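Local coordinates for protein purine nucleoside phosphorylase (Schistosoma mansoni, PDB 6BIF) that probably catalyses the reversible phosphorolysis of purine nucleosides such as inosine and guanosine, releasing the free base and ribose 1-phosphate, at residues A[124-129]-A[241-246]. Numbering follows the deposited sequence.
Sequences RKLKSG and SLIANN. With DSJ (1-(4-amino-2-hydroxyphenyl)ethan-1-one), chain J.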
ATOM      1  N   ARG A 124      15.065  14.342 -15.403  1.00 27.48           N
ATOM      2  CA  ARG A 124      15.123  15.684 -15.976  1.00 36.37           C
ATOM      3  C   ARG A 124      15.416  15.695 -17.479  1.00 28.33           C
ATOM      4  O   ARG A 124      15.190  16.721 -18.126  1.00 27.75           O
ATOM      5  CB  ARG A 124      16.148  16.508 -15.195  1.00 58.81           C
ATOM      6  CG  ARG A 124      15.688  16.750 -13.751  1.00 80.55           C
ATOM      7  CD  ARG A 124      16.713  17.515 -12.932  1.00 99.92           C
ATOM      8  NE  ARG A 124      16.267  17.743 -11.557  1.00112.14           N
ATOM      9  CZ  ARG A 124      15.563  18.797 -11.153  1.00121.00           C
ATOM     10  NH1 ARG A 124      15.208  19.743 -12.016  1.00123.57           N
ATOM     11  NH2 ARG A 124      15.209  18.907  -9.879  1.00123.71           N
ATOM     12  N   LYS A 125      15.859  14.588 -18.071  1.00 31.29           N
ATOM     13  CA  LYS A 125      16.058  14.553 -19.516  1.00 35.53           C
ATOM     14  C   LYS A 125      14.765  14.384 -20.317  1.00 31.37           C
ATOM     15  O   LYS A 125      14.824  14.410 -21.547  1.00 31.62           O
ATOM     16  CB  LYS A 125      17.026  13.427 -19.888  1.00 49.05           C
ATOM     17  CG  LYS A 125      18.416  13.638 -19.344  1.00 68.20           C
ATOM     18  CD  LYS A 125      19.356  12.539 -19.788  1.00 87.02           C
ATOM     19  CE  LYS A 125      20.788  12.842 -19.383  1.00103.60           C
ATOM     20  NZ  LYS A 125      21.321  14.061 -20.062  1.00112.85           N
ATOM     21  N   LEU A 126      13.610  14.210 -19.675  1.00 26.62           N
ATOM     22  CA  LEU A 126      12.373  13.883 -20.378  1.00 23.66           C
ATOM     23  C   LEU A 126      11.482  15.113 -20.575  1.00 25.84           C
ATOM     24  O   LEU A 126      11.276  15.898 -19.638  1.00 28.21           O
ATOM     25  CB  LEU A 126      11.625  12.791 -19.615  1.00 21.60           C
ATOM     26  CG  LEU A 126      12.326  11.427 -19.524  1.00 22.25           C
ATOM     27  CD1 LEU A 126      11.561  10.470 -18.635  1.00 25.16           C
ATOM     28  CD2 LEU A 126      12.539  10.817 -20.926  1.00 25.85           C
ATOM     29  N   LYS A 127      10.959  15.281 -21.803  1.00 24.91           N
ATOM     30  CA  LYS A 127      10.038  16.347 -22.173  1.00 32.39           C
ATOM     31  C   LYS A 127       8.715  15.773 -22.666  1.00 26.33           C
ATOM     32  O   LYS A 127       8.638  14.622 -23.118  1.00 22.88           O
ATOM     33  CB  LYS A 127      10.582  17.222 -23.310  1.00 48.62           C
ATOM     34  CG  LYS A 127      12.077  17.346 -23.408  1.00 66.01           C
ATOM     35  CD  LYS A 127      12.444  17.995 -24.734  1.00 81.49           C
ATOM     36  CE  LYS A 127      13.789  17.522 -25.218  1.00 94.26           C
ATOM     37  NZ  LYS A 127      14.865  17.968 -24.301  1.00101.84           N
ATOM     38  N   SER A 128       7.685  16.623 -22.636  1.00 24.43           N
ATOM     39  CA  SER A 128       6.409  16.283 -23.255  1.00 23.57           C
ATOM     40  C   SER A 128       6.641  15.827 -24.695  1.00 26.42           C
ATOM     41  O   SER A 128       7.359  16.483 -25.464  1.00 26.01           O
ATOM     42  CB  SER A 128       5.472  17.493 -23.206  1.00 31.02           C
ATOM     43  OG  SER A 128       4.181  17.160 -23.653  1.00 34.54           O
ATOM     44  N   GLY A 129       6.046  14.678 -25.048  1.00 25.01           N
ATOM     45  CA  GLY A 129       6.159  14.124 -26.383  1.00 25.69           C
ATOM     46  C   GLY A 129       7.255  13.090 -26.570  1.00 23.54           C
ATOM     47  O   GLY A 129       7.320  12.473 -27.646  1.00 25.82           O
ATOM     48  N   SER A 241       6.119   4.138 -22.804  1.00 17.62           N
ATOM     49  CA  SER A 241       5.417   5.298 -22.248  1.00 17.00           C
ATOM     50  C   SER A 241       5.583   6.519 -23.155  1.00 18.41           C
ATOM     51  O   SER A 241       6.681   6.800 -23.642  1.00 21.29           O
ATOM     52  CB  SER A 241       5.941   5.674 -20.852  1.00 17.45           C
ATOM     53  OG  SER A 241       5.548   4.758 -19.852  1.00 19.06           O
ATOM     54  N   LEU A 242       4.483   7.245 -23.368  1.00 17.31           N
ATOM     55  CA  LEU A 242       4.494   8.546 -24.029  1.00 18.97           C
ATOM     56  C   LEU A 242       4.382   9.607 -22.936  1.00 19.20           C
ATOM     57  O   LEU A 242       3.442   9.571 -22.130  1.00 20.12           O
ATOM     58  CB  LEU A 242       3.352   8.661 -25.042  1.00 21.28           C
ATOM     59  CG  LEU A 242       3.057  10.035 -25.670  1.00 20.39           C
ATOM     60  CD1 LEU A 242       4.256  10.629 -26.440  1.00 21.69           C
ATOM     61  CD2 LEU A 242       1.823   9.969 -26.595  1.00 20.64           C
ATOM     62  N   ILE A 243       5.368  10.500 -22.862  1.00 17.96           N
ATOM     63  CA  ILE A 243       5.467  11.462 -21.761  1.00 19.05           C
ATOM     64  C   ILE A 243       4.519  12.644 -21.986  1.00 20.79           C
ATOM     65  O   ILE A 243       4.645  13.374 -22.967  1.00 20.31           O
ATOM     66  CB  ILE A 243       6.920  11.947 -21.612  1.00 20.92           C
ATOM     67  CG1 ILE A 243       7.871  10.746 -21.399  1.00 20.74           C
ATOM     68  CG2 ILE A 243       7.038  12.967 -20.515  1.00 21.01           C
ATOM     69  CD1 ILE A 243       7.534   9.906 -20.168  1.00 20.32           C
ATOM     70  N   ALA A 244       3.607  12.876 -21.028  1.00 20.92           N
ATOM     71  CA  ALA A 244       2.655  13.987 -21.139  1.00 20.21           C
ATOM     72  C   ALA A 244       3.239  15.322 -20.663  1.00 21.33           C
ATOM     73  O   ALA A 244       2.868  16.382 -21.191  1.00 20.41           O
ATOM     74  CB  ALA A 244       1.390  13.641 -20.363  1.00 20.92           C
ATOM     75  N   ASN A 245       4.174  15.288 -19.713  1.00 20.16           N
ATOM     76  CA  ASN A 245       4.638  16.459 -18.972  1.00 21.44           C
ATOM     77  C   ASN A 245       5.846  16.017 -18.169  1.00 23.37           C
ATOM     78  O   ASN A 245       6.038  14.817 -17.967  1.00 23.17           O
ATOM     79  CB  ASN A 245       3.551  16.993 -18.039  1.00 19.79           C
ATOM     80  CG  ASN A 245       3.251  16.018 -16.883  1.00 22.79           C
ATOM     81  OD1 ASN A 245       2.761  14.903 -17.088  1.00 24.27           O
ATOM     82  ND2 ASN A 245       3.582  16.434 -15.668  1.00 23.08           N
ATOM     83  N   ASN A 246       6.656  16.987 -17.674  1.00 20.48           N
ATOM     84  CA  ASN A 246       7.695  16.671 -16.690  1.00 19.95           C
ATOM     85  C   ASN A 246       7.206  17.168 -15.333  1.00 20.15           C
ATOM     86  O   ASN A 246       7.078  18.379 -15.118  1.00 21.54           O
ATOM     87  CB  ASN A 246       9.053  17.279 -17.062  1.00 21.87           C
ATOM     88  CG  ASN A 246      10.161  16.804 -16.128  1.00 23.80           C
ATOM     89  OD1 ASN A 246      10.185  17.178 -14.958  1.00 23.69           O
ATOM     90  ND2 ASN A 246      11.040  15.914 -16.620  1.00 23.09           N
TER
HETATM   91  C7  DSJ J 309      -0.180   9.811 -15.069  0.99 18.72           C
HETATM   92  C4  DSJ J 309       0.328  11.857 -16.913  0.99 20.47           C
HETATM   93  C5  DSJ J 309       0.836  11.908 -15.678  0.99 18.85           C
HETATM   94  C6  DSJ J 309       0.567  10.799 -14.705  0.99 18.50           C
HETATM   95  C3  DSJ J 309      -0.527  10.683 -17.314  0.99 21.66           C
HETATM   96  C2  DSJ J 309      -0.768   9.707 -16.441  0.99 19.86           C
HETATM   97  C1  DSJ J 309      -1.636   8.507 -16.764  0.99 24.57           C
HETATM   98  O   DSJ J 309      -1.869   7.666 -15.935  0.99 23.38           O
HETATM   99  C   DSJ J 309      -2.237   8.369 -18.161  0.99 26.24           C
HETATM  100  O1  DSJ J 309      -0.437   8.785 -14.177  0.99 18.78           O
HETATM  101  N   DSJ J 309       1.644  12.987 -15.238  0.99 21.19           N
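The loop joining strands 112-121 and 131-139 lies against the last residues of strand 236-246, and together they back the site where DSJ binds, consistent with the purine-base site of this family. Nearest strand 131-139, Gly129 N donates to Ile243 O at 2.8 Å, nearly straight at 173° and in the carbonyl plane, continuing the antiparallel pairing of the two strands into the loop. The same oxygen receives a CA-H contact from Ser128. One residue on, Ser128 OG donates to Ala244 O at 2.9 Å, coming from well above the carbonyl plane; its hydroxyl stands anti to the backbone N (chi1 -173°), which swings it across to the strand. Farther along, Asn246 ND2 reaches Leu126 O at 3.0 Å in a somewhat bent bond. The other end of that amide, OD1, caps the helix that follows, bonding Leu249 N. Between these polar grips, Ile243 lays CG2 against Lys127 O at 3.5 Å and sends CD1 to Leu126 CD1 at 4.3 Å, and both side chains also meet Val132 and Val218. On the far side of the strand from the loop, Asn245 OD1 accepts a hydrogen bond from the amine N of DSJ at 2.9 Å, while its ND2 bonds Asp250 and Ser247, fixing which amide end faces the ligand; Glu203 holds DSJ as well. The loop thus grips the carbonyl of Ala244 and the side chain of Asn246, the two residues flanking Asn245, which probably helps steady the backbone from which the ligand-binding carboxamide projects.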